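Local coordinates for protein enoyl-CoA hydratase (Mycobacterium smegmatis, PDB 3PE8) that probably hydrates the double bond of enoyl-CoA thioesters as a crotonase-family enoyl-CoA hydratase and binds a zinc ion, at residues 61-66 with 178-183; 113-118 with 208-213; 123-128 with 171-176; 133-138 with 229-234; 140-145 with 218-223. One frame throughout, in Å; residues are numbered along the deposited sequence.

Contact 1. Residues 61-66 with 178-183; sequences GADPVF and VAHDDL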
# COMPACT_ATOMS: atom_id res chain seq x y z
N GLY A 61 -17.75 -29.36 11.23
CA GLY A 61 -18.89 -29.91 10.49
C GLY A 61 -19.33 -31.26 11.00
O GLY A 61 -18.51 -32.06 11.48
N ALA A 62 -20.62 -31.55 10.85
CA ALA A 62 -21.11 -32.90 11.04
C ALA A 62 -20.39 -33.82 10.06
O ALA A 62 -20.20 -33.46 8.92
CB ALA A 62 -22.63 -32.94 10.81
N ASP A 63 -19.95 -34.99 10.51
CA ASP A 63 -19.19 -35.88 9.63
C ASP A 63 -20.03 -36.36 8.42
O ASP A 63 -21.27 -36.43 8.49
CB ASP A 63 -18.68 -37.11 10.39
CG ASP A 63 -17.33 -36.87 11.09
OD1 ASP A 63 -16.58 -35.96 10.74
OD2 ASP A 63 -16.99 -37.72 11.97
N PRO A 64 -19.35 -36.74 7.32
CA PRO A 64 -17.90 -36.85 7.16
C PRO A 64 -17.26 -35.72 6.38
O PRO A 64 -16.05 -35.79 6.11
CB PRO A 64 -17.77 -38.14 6.39
CG PRO A 64 -18.95 -38.03 5.40
CD PRO A 64 -20.06 -37.41 6.21
N VAL A 65 -18.03 -34.70 6.01
CA VAL A 65 -17.55 -33.58 5.20
C VAL A 65 -17.52 -32.34 6.10
O VAL A 65 -18.38 -32.19 6.95
CB VAL A 65 -18.45 -33.39 3.97
CG1 VAL A 65 -18.11 -32.08 3.23
CG2 VAL A 65 -18.36 -34.60 3.02
N PHE A 66 -16.51 -31.47 5.98
CA PHE A 66 -16.53 -30.19 6.70
C PHE A 66 -17.58 -29.27 6.06
O PHE A 66 -18.59 -28.94 6.70
CB PHE A 66 -15.15 -29.53 6.76
CG PHE A 66 -15.20 -28.12 7.29
CD1 PHE A 66 -15.35 -27.89 8.65
CD2 PHE A 66 -15.05 -27.05 6.45
CE1 PHE A 66 -15.40 -26.61 9.15
CE2 PHE A 66 -15.05 -25.74 6.95
CZ PHE A 66 -15.25 -25.52 8.29
N VAL A 178 -4.34 -34.42 13.35
CA VAL A 178 -4.58 -35.45 14.37
C VAL A 178 -5.48 -36.55 13.83
O VAL A 178 -6.17 -36.37 12.82
CB VAL A 178 -5.22 -34.87 15.65
CG1 VAL A 178 -4.29 -33.81 16.29
CG2 VAL A 178 -6.58 -34.26 15.35
N ALA A 179 -5.47 -37.70 14.51
CA ALA A 179 -6.37 -38.77 14.17
C ALA A 179 -7.80 -38.25 14.19
O ALA A 179 -8.18 -37.41 15.01
CB ALA A 179 -6.23 -39.97 15.19
N HIS A 180 -8.64 -38.80 13.33
CA HIS A 180 -9.99 -38.28 13.22
C HIS A 180 -10.73 -38.24 14.56
O HIS A 180 -11.40 -37.25 14.90
CB HIS A 180 -10.80 -39.13 12.23
CG HIS A 180 -12.15 -38.55 11.94
ND1 HIS A 180 -12.32 -37.45 11.13
CD2 HIS A 180 -13.38 -38.89 12.39
CE1 HIS A 180 -13.60 -37.14 11.08
NE2 HIS A 180 -14.27 -38.00 11.83
N ASP A 181 -10.60 -39.31 15.35
CA ASP A 181 -11.40 -39.34 16.57
C ASP A 181 -10.83 -38.45 17.69
O ASP A 181 -11.46 -38.29 18.73
CB ASP A 181 -11.64 -40.79 17.03
CG ASP A 181 -12.51 -41.59 16.05
OD1 ASP A 181 -13.28 -41.02 15.23
OD2 ASP A 181 -12.42 -42.82 16.12
N ASP A 182 -9.68 -37.80 17.43
CA ASP A 182 -9.07 -36.85 18.33
C ASP A 182 -9.26 -35.39 17.91
O ASP A 182 -8.73 -34.50 18.54
CB ASP A 182 -7.58 -37.14 18.40
CG ASP A 182 -7.28 -38.48 19.03
OD1 ASP A 182 -8.10 -38.97 19.87
OD2 ASP A 182 -6.19 -39.05 18.69
N LEU A 183 -9.98 -35.15 16.82
CA LEU A 183 -10.06 -33.80 16.25
C LEU A 183 -10.63 -32.79 17.25
O LEU A 183 -10.00 -31.76 17.53
CB LEU A 183 -10.94 -33.79 14.99
CG LEU A 183 -11.18 -32.39 14.43
CD1 LEU A 183 -9.87 -31.76 14.06
CD2 LEU A 183 -12.15 -32.45 13.20
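D63 and H180 form a histidine-carboxylate hydrogen bond at the surface of the crotonase fold, joining the loop after strand 56-61 to the loop between strand 177-178 and helix 183-195. H180 NE2 donates to D63 OD2 over 2.7 Å, and the bond is nearly straight, with an N-H...O angle of 168°. The oxygen lies in the imidazole plane, at the ring's edge, whereas the ring nitrogen meets the carboxylate on its syn side but 28° out of the carboxylate plane. The two side chains reach for each other from opposite directions. In H180 the ring is thrown away from the backbone N (chi1 -173°), which carries NE2 across to D63. Both groups have a second partner: S120 OG hydrogen-bonds to H180 ND1, so that both ring nitrogens are engaged and the rotation of the imidazole is set, while N100 ND2 holds D63 OD1. The carboxylate is thus gripped at both oxygens, and it probably favours the protonated NE2 that faces it. A cis peptide bond precedes P64, directly after the aspartate. D63 OD1 also comes close to the ring carbon, 3.2 Å from H180 CE1.

Contact 2. Residues 113-118 with 208-213; sequences YCDILI and SYHRID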
# COMPACT_ATOMS: atom_id res chain seq x y z
N TYR A 113 -11.22 -18.16 6.67
CA TYR A 113 -11.59 -17.10 7.60
C TYR A 113 -11.17 -17.38 9.04
O TYR A 113 -11.05 -16.46 9.84
CB TYR A 113 -13.11 -16.90 7.64
CG TYR A 113 -13.71 -16.06 6.55
CD1 TYR A 113 -13.43 -14.73 6.44
CD2 TYR A 113 -14.59 -16.62 5.66
CE1 TYR A 113 -14.01 -13.94 5.46
CE2 TYR A 113 -15.19 -15.84 4.67
CZ TYR A 113 -14.88 -14.52 4.56
OH TYR A 113 -15.49 -13.76 3.57
N CYS A 114 -11.02 -18.65 9.39
CA CYS A 114 -10.69 -18.98 10.79
C CYS A 114 -9.32 -18.45 11.19
O CYS A 114 -8.41 -18.38 10.37
CB CYS A 114 -10.74 -20.48 11.01
SG CYS A 114 -12.39 -21.23 10.77
N ASP A 115 -9.14 -18.13 12.46
CA ASP A 115 -7.85 -17.69 12.96
C ASP A 115 -6.83 -18.81 12.96
O ASP A 115 -5.67 -18.58 12.60
CB ASP A 115 -7.99 -17.12 14.35
CG ASP A 115 -8.86 -15.87 14.38
OD1 ASP A 115 -8.51 -14.88 13.69
OD2 ASP A 115 -9.92 -15.88 15.05
N ILE A 116 -7.25 -20.01 13.35
CA ILE A 116 -6.36 -21.15 13.61
C ILE A 116 -7.09 -22.39 13.08
O ILE A 116 -8.26 -22.58 13.38
CB ILE A 116 -6.16 -21.37 15.13
CG1 ILE A 116 -5.51 -20.15 15.80
CG2 ILE A 116 -5.40 -22.70 15.36
CD1 ILE A 116 -5.63 -20.17 17.39
N LEU A 117 -6.42 -23.22 12.29
CA LEU A 117 -7.01 -24.47 11.82
C LEU A 117 -6.27 -25.67 12.40
O LEU A 117 -5.01 -25.67 12.49
CB LEU A 117 -6.96 -24.57 10.29
CG LEU A 117 -7.77 -23.55 9.48
CD1 LEU A 117 -7.71 -23.84 7.97
CD2 LEU A 117 -9.24 -23.57 9.95
N ILE A 118 -7.04 -26.68 12.76
CA ILE A 118 -6.56 -28.00 13.11
C ILE A 118 -7.32 -28.98 12.21
O ILE A 118 -8.48 -28.80 11.97
CB ILE A 118 -6.85 -28.33 14.57
CG1 ILE A 118 -6.14 -27.32 15.49
CG2 ILE A 118 -6.43 -29.79 14.90
CD1 ILE A 118 -6.70 -27.35 16.97
N SER A 208 -5.91 -6.51 16.95
CA SER A 208 -4.80 -5.90 16.25
C SER A 208 -4.32 -6.74 15.06
O SER A 208 -4.10 -6.21 13.96
CB SER A 208 -3.65 -5.59 17.22
OG SER A 208 -2.65 -4.89 16.52
N TYR A 209 -4.18 -8.06 15.24
CA TYR A 209 -3.83 -8.93 14.12
C TYR A 209 -4.86 -8.77 12.98
O TYR A 209 -4.50 -8.73 11.83
CB TYR A 209 -3.83 -10.39 14.57
CG TYR A 209 -2.53 -10.93 15.18
CD1 TYR A 209 -1.33 -10.78 14.53
CD2 TYR A 209 -2.54 -11.72 16.33
CE1 TYR A 209 -0.16 -11.31 15.04
CE2 TYR A 209 -1.37 -12.25 16.84
CZ TYR A 209 -0.17 -12.04 16.21
OH TYR A 209 1.04 -12.60 16.67
N HIS A 210 -6.15 -8.70 13.32
CA HIS A 210 -7.17 -8.54 12.32
C HIS A 210 -7.06 -7.20 11.58
O HIS A 210 -7.26 -7.13 10.37
CB HIS A 210 -8.57 -8.65 12.95
CG HIS A 210 -8.95 -10.03 13.38
ND1 HIS A 210 -10.07 -10.27 14.14
CD2 HIS A 210 -8.37 -11.23 13.15
CE1 HIS A 210 -10.17 -11.58 14.35
NE2 HIS A 210 -9.16 -12.19 13.75
N ARG A 211 -6.80 -6.12 12.32
CA ARG A 211 -6.62 -4.81 11.71
C ARG A 211 -5.40 -4.76 10.76
O ARG A 211 -5.46 -4.21 9.66
CB ARG A 211 -6.45 -3.75 12.82
N ILE A 212 -4.30 -5.36 11.18
CA ILE A 212 -3.12 -5.45 10.34
C ILE A 212 -3.45 -6.25 9.08
O ILE A 212 -3.12 -5.84 7.98
CB ILE A 212 -1.94 -6.06 11.14
CG1 ILE A 212 -1.43 -5.08 12.17
CG2 ILE A 212 -0.80 -6.46 10.20
CD1 ILE A 212 -0.61 -5.78 13.29
N ASP A 213 -4.12 -7.39 9.24
CA ASP A 213 -4.51 -8.21 8.10
C ASP A 213 -5.43 -7.44 7.15
O ASP A 213 -5.24 -7.50 5.95
CB ASP A 213 -5.14 -9.51 8.56
CG ASP A 213 -5.39 -10.47 7.43
OD1 ASP A 213 -4.41 -10.85 6.75
OD2 ASP A 213 -6.55 -10.79 7.24
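D115 OD1 is gripped from two subunits: H210 NE2 of the same chain donates to it over 2.8 Å, and R154 NH1 of the second subunit forms a salt bridge with it. The histidine bond is almost straight, its N-H...O angle 173°. It reaches the syn side of the oxygen, 15° out of the carboxylate plane, while the oxygen sits in the imidazole plane at the ring's edge. Carboxylate and ring are nearly coplanar, although the side chains that carry them cross at about a right angle. The C-beta of H210 does not head directly for the loop; its chi1 of -72°, with CG opposite the carbonyl carbon, swings the ring round until NE2 meets the acid. The CA atoms of D115 and H210 remain 9.2 Å apart, so the link is made by the side chains alone. The other carboxylate oxygen, OD2, accepts from the backbone N of V95, which ties the aspartate to the neighbouring strand 95-99, and H210 ND1 has a weak bond with M91 O. With an arginine and an imidazole sharing one oxygen, the buried carboxylate is probably kept negative. Nearby, Y209 OH hydrogen-bonds with S157 OG of the second subunit. The arrangement fits the crotonase oligomer, in which the long C-terminal helix, here 199-234, takes part in a subunit interface.

Contact 3. Residues 123-128 with 171-176; sequences AKFADT and AGLVTE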
# COMPACT_ATOMS: atom_id res chain seq x y z
N ALA A 123 -9.15 -34.71 6.69
CA ALA A 123 -9.43 -33.42 6.06
C ALA A 123 -8.79 -33.37 4.70
O ALA A 123 -7.72 -33.95 4.46
CB ALA A 123 -8.90 -32.32 6.91
N LYS A 124 -9.44 -32.68 3.80
CA LYS A 124 -8.83 -32.36 2.48
C LYS A 124 -9.42 -31.06 2.01
O LYS A 124 -10.49 -30.67 2.46
CB LYS A 124 -9.03 -33.45 1.45
CG LYS A 124 -10.39 -33.98 1.32
CD LYS A 124 -10.40 -35.29 0.51
CE LYS A 124 -11.82 -35.75 0.29
NZ LYS A 124 -11.85 -37.07 -0.38
N PHE A 125 -8.71 -30.38 1.12
CA PHE A 125 -9.06 -29.00 0.78
C PHE A 125 -9.03 -28.88 -0.74
O PHE A 125 -8.13 -29.39 -1.39
CB PHE A 125 -8.03 -28.04 1.38
CG PHE A 125 -7.91 -28.13 2.87
CD1 PHE A 125 -7.07 -29.07 3.48
CD2 PHE A 125 -8.68 -27.30 3.66
CE1 PHE A 125 -6.99 -29.10 4.88
CE2 PHE A 125 -8.60 -27.37 5.03
CZ PHE A 125 -7.79 -28.27 5.62
N ALA A 126 -10.03 -28.22 -1.30
CA ALA A 126 -10.07 -28.01 -2.76
C ALA A 126 -10.79 -26.76 -3.15
O ALA A 126 -11.69 -26.30 -2.44
CB ALA A 126 -10.70 -29.26 -3.49
N ASP A 127 -10.39 -26.20 -4.29
CA ASP A 127 -11.04 -25.06 -4.90
C ASP A 127 -11.58 -25.48 -6.24
O ASP A 127 -10.81 -25.74 -7.17
CB ASP A 127 -10.07 -23.91 -5.08
CG ASP A 127 -10.71 -22.72 -5.76
OD1 ASP A 127 -11.95 -22.69 -5.78
OD2 ASP A 127 -10.03 -21.87 -6.35
N THR A 128 -12.90 -25.58 -6.37
CA THR A 128 -13.50 -25.94 -7.64
C THR A 128 -14.15 -24.77 -8.40
O THR A 128 -14.88 -25.02 -9.38
CB THR A 128 -14.52 -27.05 -7.45
OG1 THR A 128 -15.65 -26.58 -6.70
CG2 THR A 128 -13.86 -28.25 -6.78
N ALA A 171 2.42 -27.14 4.10
CA ALA A 171 2.28 -25.83 3.47
C ALA A 171 1.97 -24.69 4.41
O ALA A 171 2.13 -23.52 4.01
CB ALA A 171 1.18 -25.87 2.37
N GLY A 172 1.48 -24.97 5.62
CA GLY A 172 1.11 -23.94 6.60
C GLY A 172 -0.35 -23.56 6.67
O GLY A 172 -0.73 -22.63 7.37
N LEU A 173 -1.18 -24.30 5.94
CA LEU A 173 -2.60 -24.01 5.94
C LEU A 173 -3.25 -24.41 7.27
O LEU A 173 -4.22 -23.78 7.67
CB LEU A 173 -3.30 -24.71 4.76
CG LEU A 173 -4.79 -24.55 4.62
CD1 LEU A 173 -5.27 -23.09 4.47
CD2 LEU A 173 -5.33 -25.40 3.42
N VAL A 174 -2.75 -25.47 7.89
CA VAL A 174 -3.22 -25.92 9.20
C VAL A 174 -2.04 -25.99 10.15
O VAL A 174 -0.86 -26.12 9.74
CB VAL A 174 -3.97 -27.28 9.16
CG1 VAL A 174 -5.12 -27.21 8.15
CG2 VAL A 174 -3.00 -28.45 8.84
N THR A 175 -2.36 -25.89 11.43
CA THR A 175 -1.32 -25.90 12.47
C THR A 175 -0.97 -27.29 13.02
O THR A 175 0.10 -27.50 13.65
CB THR A 175 -1.69 -25.02 13.66
OG1 THR A 175 -2.85 -25.52 14.35
CG2 THR A 175 -1.88 -23.53 13.26
N GLU A 176 -1.87 -28.25 12.80
CA GLU A 176 -1.81 -29.55 13.44
C GLU A 176 -2.73 -30.51 12.69
O GLU A 176 -3.80 -30.10 12.23
CB GLU A 176 -2.26 -29.39 14.91
CG GLU A 176 -2.11 -30.59 15.77
CD GLU A 176 -2.49 -30.35 17.23
OE1 GLU A 176 -3.04 -29.28 17.61
OE2 GLU A 176 -2.29 -31.31 18.03
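F125 carries this buried contact, with L173 over one face of its ring and V174 beside its far end. L173 CD2 stands 3.9 Å from the ring centroid and only 13° off the ring normal, a CH-pi contact made by a single methyl group centred on the ring. Its nearest ring atom is F125 CG, 3.8 Å from L173 CD2, but other ring carbons are scarcely farther, with F125 CE2 4.1 Å from the same methyl. Phenylalanine and leucine come together from opposite directions. A chi1 of 179° extends the leucine away from its backbone N and brings CD2 over the ring. V174 uses CG1, which meets F125 CZ at 3.8 Å on a slanting approach that belongs neither to the face nor to the edge. Two consecutive residues thus address different parts of one ring, its centre and its outer tip. No hydrogen bond crosses the contact; the attraction is apolar throughout. Just before the leucine, G172 has positive phi in a Schellman motif that ends helix 165-171 ahead of L173 and V174. Around this cluster, A103 of strand 102-104 and A168 of helix 165-171 also touch the phenylalanine, V148 of helix 140-148 touches L173, and L117 and A119 of strand 116-120 touch V174; F125, on strand 124-126 of the small sheet, thus lies against helix 165-171 and strand 102-104, and V174 links it to strand 116-120 of the main sheet.

Contact 4. Residues 133-138 with 229-234; sequences GLMPTW and RQWMRS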
# COMPACT_ATOMS: atom_id res chain seq x y z
N GLY A 133 -17.25 -22.82 -13.01
CA GLY A 133 -17.43 -21.58 -13.77
C GLY A 133 -17.87 -20.41 -12.93
O GLY A 133 -18.71 -19.60 -13.38
N LEU A 134 -17.33 -20.31 -11.71
CA LEU A 134 -17.63 -19.21 -10.80
C LEU A 134 -16.32 -18.54 -10.39
O LEU A 134 -15.25 -19.16 -10.44
CB LEU A 134 -18.40 -19.70 -9.56
CG LEU A 134 -19.79 -20.29 -9.81
CD1 LEU A 134 -20.38 -20.88 -8.55
CD2 LEU A 134 -20.75 -19.26 -10.43
N MET A 135 -16.39 -17.25 -10.08
CA MET A 135 -15.26 -16.55 -9.45
C MET A 135 -15.50 -16.41 -7.95
O MET A 135 -16.63 -16.20 -7.51
CB MET A 135 -15.08 -15.18 -10.09
CG MET A 135 -14.58 -15.24 -11.50
SD MET A 135 -12.89 -15.78 -11.70
CE MET A 135 -12.07 -14.24 -11.20
N PRO A 136 -14.42 -16.46 -7.14
CA PRO A 136 -14.56 -16.38 -5.68
C PRO A 136 -14.92 -14.96 -5.22
O PRO A 136 -14.44 -13.97 -5.79
CB PRO A 136 -13.16 -16.77 -5.17
CG PRO A 136 -12.26 -16.39 -6.26
CD PRO A 136 -13.02 -16.64 -7.53
N THR A 137 -15.79 -14.86 -4.21
CA THR A 137 -16.16 -13.59 -3.62
C THR A 137 -16.02 -13.56 -2.10
O THR A 137 -16.31 -12.53 -1.47
CB THR A 137 -17.63 -13.20 -3.99
OG1 THR A 137 -18.54 -14.12 -3.40
CG2 THR A 137 -17.80 -13.18 -5.52
N TRP A 138 -15.54 -14.65 -1.50
CA TRP A 138 -15.34 -14.71 -0.06
C TRP A 138 -13.87 -14.86 0.29
O TRP A 138 -13.50 -15.47 1.30
CB TRP A 138 -16.12 -15.87 0.56
CG TRP A 138 -17.58 -15.66 0.78
CD1 TRP A 138 -18.35 -14.60 0.39
CD2 TRP A 138 -18.47 -16.57 1.45
NE1 TRP A 138 -19.67 -14.79 0.78
CE2 TRP A 138 -19.76 -16.00 1.42
CE3 TRP A 138 -18.30 -17.83 2.06
CZ2 TRP A 138 -20.87 -16.63 1.99
CZ3 TRP A 138 -19.40 -18.45 2.61
CH2 TRP A 138 -20.67 -17.85 2.57
N ARG A 229 -17.28 -9.36 -10.46
CA ARG A 229 -18.28 -8.57 -11.14
C ARG A 229 -18.09 -8.59 -12.65
O ARG A 229 -19.06 -8.70 -13.42
CB ARG A 229 -18.30 -7.15 -10.59
CG ARG A 229 -18.91 -7.11 -9.18
CD ARG A 229 -19.16 -5.71 -8.67
NE ARG A 229 -17.97 -5.09 -8.10
CZ ARG A 229 -17.65 -5.07 -6.81
NH1 ARG A 229 -16.54 -4.47 -6.43
NH2 ARG A 229 -18.42 -5.66 -5.89
N GLN A 230 -16.83 -8.52 -13.08
CA GLN A 230 -16.52 -8.52 -14.51
C GLN A 230 -16.88 -9.88 -15.13
O GLN A 230 -17.35 -9.92 -16.26
CB GLN A 230 -15.04 -8.21 -14.76
N TRP A 231 -16.64 -10.96 -14.39
CA TRP A 231 -17.05 -12.32 -14.79
C TRP A 231 -18.56 -12.47 -14.96
O TRP A 231 -19.06 -13.01 -15.98
CB TRP A 231 -16.53 -13.35 -13.77
CG TRP A 231 -16.95 -14.78 -14.05
CD1 TRP A 231 -17.93 -15.50 -13.42
CD2 TRP A 231 -16.36 -15.67 -15.01
NE1 TRP A 231 -18.00 -16.78 -13.94
CE2 TRP A 231 -17.05 -16.90 -14.91
CE3 TRP A 231 -15.31 -15.54 -15.93
CZ2 TRP A 231 -16.71 -17.99 -15.69
CZ3 TRP A 231 -15.01 -16.61 -16.72
CH2 TRP A 231 -15.70 -17.83 -16.59
N MET A 232 -19.31 -11.97 -13.98
CA MET A 232 -20.77 -12.08 -14.00
C MET A 232 -21.34 -11.33 -15.20
O MET A 232 -22.28 -11.82 -15.85
CB MET A 232 -21.37 -11.54 -12.71
CG MET A 232 -21.06 -12.42 -11.52
SD MET A 232 -21.44 -11.66 -9.92
CE MET A 232 -22.03 -10.01 -10.35
N ARG A 233 -20.75 -10.18 -15.51
CA ARG A 233 -21.22 -9.33 -16.61
C ARG A 233 -20.87 -9.93 -17.96
O ARG A 233 -21.70 -9.96 -18.87
CB ARG A 233 -20.64 -7.92 -16.48
N SER A 234 -19.64 -10.42 -18.09
CA SER A 234 -19.20 -11.04 -19.34
C SER A 234 -19.96 -12.35 -19.56
O SER A 234 -20.44 -12.61 -20.66
CB SER A 234 -17.68 -11.27 -19.34
OG SER A 234 -17.31 -12.42 -18.60
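The loop between helices 129-132 and 140-148 is pinned to the last turns of the C-terminal helix 199-234 by one indole, that of W231; L134 of the same loop comes within about 4 Å, side chain to side chain, of the zinc-binding H129. W231 NE1 donates to G133 O over 3.0 Å. The bond is bent, with an N-H...O angle of 140°, and the indole N comes from above the carbonyl plane, 51° out of it, away from the lone-pair directions. G133 itself has positive phi and closes helix 129-132 with a Schellman motif. M135 sets its CG over one face of the same indole, 3.5 Å from W231 CG and offset toward the rim of the ring system, a CH-pi contact. Its sulfur stands farther above that face, SD 5.1 Å from the centroid of the five-membered ring of W231, a long Met-aromatic contact. The methionine chain is bent at chi2 and chi3 and crosses the tryptophan at about a right angle. A204 of the third subunit packs against both M135 and W231. The indole therefore serves the loop in two ways: its bent, off-lone-pair N-H bond is probably modest in strength and is supplemented by the apolar contact of M135 over the ring face.

Contact 5. Residues 140-145 with 218-223; sequences LSVRLP and GGALWA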
# COMPACT_ATOMS: atom_id res chain seq x y z
N LEU A 140 -11.18 -16.30 -1.33
CA LEU A 140 -10.28 -17.40 -1.68
C LEU A 140 -9.02 -16.90 -2.40
O LEU A 140 -7.91 -17.37 -2.13
CB LEU A 140 -10.99 -18.44 -2.52
CG LEU A 140 -10.27 -19.78 -2.69
CD1 LEU A 140 -11.25 -20.90 -2.76
CD2 LEU A 140 -9.41 -19.65 -3.97
N SER A 141 -9.16 -16.00 -3.36
CA SER A 141 -8.02 -15.63 -4.20
C SER A 141 -6.99 -14.74 -3.48
O SER A 141 -5.86 -14.57 -3.94
CB SER A 141 -8.49 -15.00 -5.52
OG SER A 141 -9.20 -13.79 -5.35
N VAL A 142 -7.39 -14.23 -2.32
CA VAL A 142 -6.50 -13.47 -1.45
C VAL A 142 -5.92 -14.37 -0.36
O VAL A 142 -4.70 -14.41 -0.16
CB VAL A 142 -7.23 -12.29 -0.82
CG1 VAL A 142 -6.29 -11.49 0.09
CG2 VAL A 142 -7.80 -11.42 -1.99
N ARG A 143 -6.80 -15.08 0.34
CA ARG A 143 -6.36 -15.84 1.51
C ARG A 143 -5.70 -17.18 1.19
O ARG A 143 -4.90 -17.65 2.00
CB ARG A 143 -7.50 -16.03 2.51
CG ARG A 143 -8.08 -14.73 3.03
CD ARG A 143 -8.97 -14.91 4.28
NE ARG A 143 -9.44 -13.59 4.66
CZ ARG A 143 -10.55 -13.00 4.22
NH1 ARG A 143 -11.44 -13.67 3.49
NH2 ARG A 143 -10.78 -11.73 4.54
N LEU A 144 -6.03 -17.80 0.08
CA LEU A 144 -5.38 -19.10 -0.25
C LEU A 144 -3.90 -18.90 -0.51
O LEU A 144 -3.08 -19.54 0.16
CB LEU A 144 -6.13 -19.86 -1.33
CG LEU A 144 -5.63 -21.29 -1.53
CD1 LEU A 144 -5.75 -22.18 -0.27
CD2 LEU A 144 -6.33 -21.89 -2.74
N PRO A 145 -3.49 -17.95 -1.37
CA PRO A 145 -2.00 -17.74 -1.45
C PRO A 145 -1.37 -17.30 -0.14
O PRO A 145 -0.25 -17.69 0.18
CB PRO A 145 -1.83 -16.67 -2.53
CG PRO A 145 -3.15 -16.50 -3.12
CD PRO A 145 -4.22 -17.10 -2.32
N GLY A 218 -6.99 -5.52 1.94
CA GLY A 218 -8.16 -4.86 1.40
C GLY A 218 -8.12 -4.57 -0.07
O GLY A 218 -9.12 -4.77 -0.77
N GLY A 219 -6.98 -4.09 -0.56
CA GLY A 219 -6.81 -3.84 -2.01
C GLY A 219 -7.02 -5.11 -2.80
O GLY A 219 -7.62 -5.10 -3.90
N ALA A 220 -6.46 -6.19 -2.27
CA ALA A 220 -6.64 -7.47 -2.94
C ALA A 220 -8.07 -7.94 -2.95
O ALA A 220 -8.55 -8.51 -3.95
CB ALA A 220 -5.74 -8.54 -2.23
N LEU A 221 -8.77 -7.75 -1.82
CA LEU A 221 -10.17 -8.11 -1.74
C LEU A 221 -11.04 -7.31 -2.71
O LEU A 221 -11.98 -7.83 -3.29
CB LEU A 221 -10.67 -8.00 -0.29
CG LEU A 221 -10.10 -9.06 0.63
CD1 LEU A 221 -10.25 -8.65 2.09
CD2 LEU A 221 -10.72 -10.45 0.37
N TRP A 222 -10.73 -6.03 -2.88
CA TRP A 222 -11.40 -5.22 -3.89
C TRP A 222 -11.16 -5.77 -5.29
O TRP A 222 -12.09 -5.91 -6.06
CB TRP A 222 -10.91 -3.78 -3.83
CG TRP A 222 -11.64 -2.87 -4.81
CD1 TRP A 222 -11.14 -2.33 -5.99
CD2 TRP A 222 -13.03 -2.46 -4.76
NE1 TRP A 222 -12.11 -1.58 -6.62
CE2 TRP A 222 -13.27 -1.66 -5.89
CE3 TRP A 222 -14.07 -2.67 -3.84
CZ2 TRP A 222 -14.52 -1.08 -6.13
CZ3 TRP A 222 -15.32 -2.07 -4.10
CH2 TRP A 222 -15.52 -1.29 -5.23
N ALA A 223 -9.91 -6.10 -5.61
CA ALA A 223 -9.58 -6.68 -6.89
C ALA A 223 -10.32 -7.99 -7.16
O ALA A 223 -10.79 -8.20 -8.27
CB ALA A 223 -8.07 -6.89 -7.01
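V142 packs against A220 and L221 where helix 140-148 meets helix 199-234, and its CG2 does most of the touching. That methyl lies 3.5 Å from A220 CB and 3.9 Å from L221 CD2, between two consecutive side chains. The other branch of the valine, CG1, also reaches A220 CB, at 3.8 Å. With CG1 opposite the backbone N (chi1 180°), both methyls are turned to the alanine, whose small side chain lets the backbones come near: the CA atoms of V142 and A220 are 6.2 Å apart. L221 points its C-beta along the interface, but its end comes nearer, CD2 to V142 and CD1 to the guanidinium of R143, 4.0 Å from NH2 and at a slant to the plane. The arginine reaches there with its chain extended from CG to NE, crossing the leucine at about a right angle, and also packs on L112 and Y113. Farther out, S141 OG hydrogen-bonds to E224 OE2 along the long helix, and L140 N to the zinc ligand E109, at its OE1. W222 of the fourth subunit packs on L221, and Q216 of the third on A220. The short segments run at 136° to each other, their axes approaching to 9.0 Å: an oblique helix-helix packing, where the long C-terminal helix of the crotonase fold meets a mid-chain helix beside the zinc-ligand helix 106-113.

How the contacts relate
From the N terminus, contact 1 closes the span from the loop after strand 56-61 to the loop ahead of helix 183-195. Contact 2 starts within that span, at strand 116-120, and ends beyond it on helix 199-234, so the two cross. The loop of contact 3 lies wholly within both, bringing the small sheet to the end of helix 165-171; T175 joins it to contact 2 by a probable hydrogen bond with L117. Contacts 4 and 5 cross the first three, and the span of 5 falls within that of 4. Contacts 2, 5 and 4 follow one another along helix 199-234, tying it to strand 116-120, helix 140-148 and the loop before that helix.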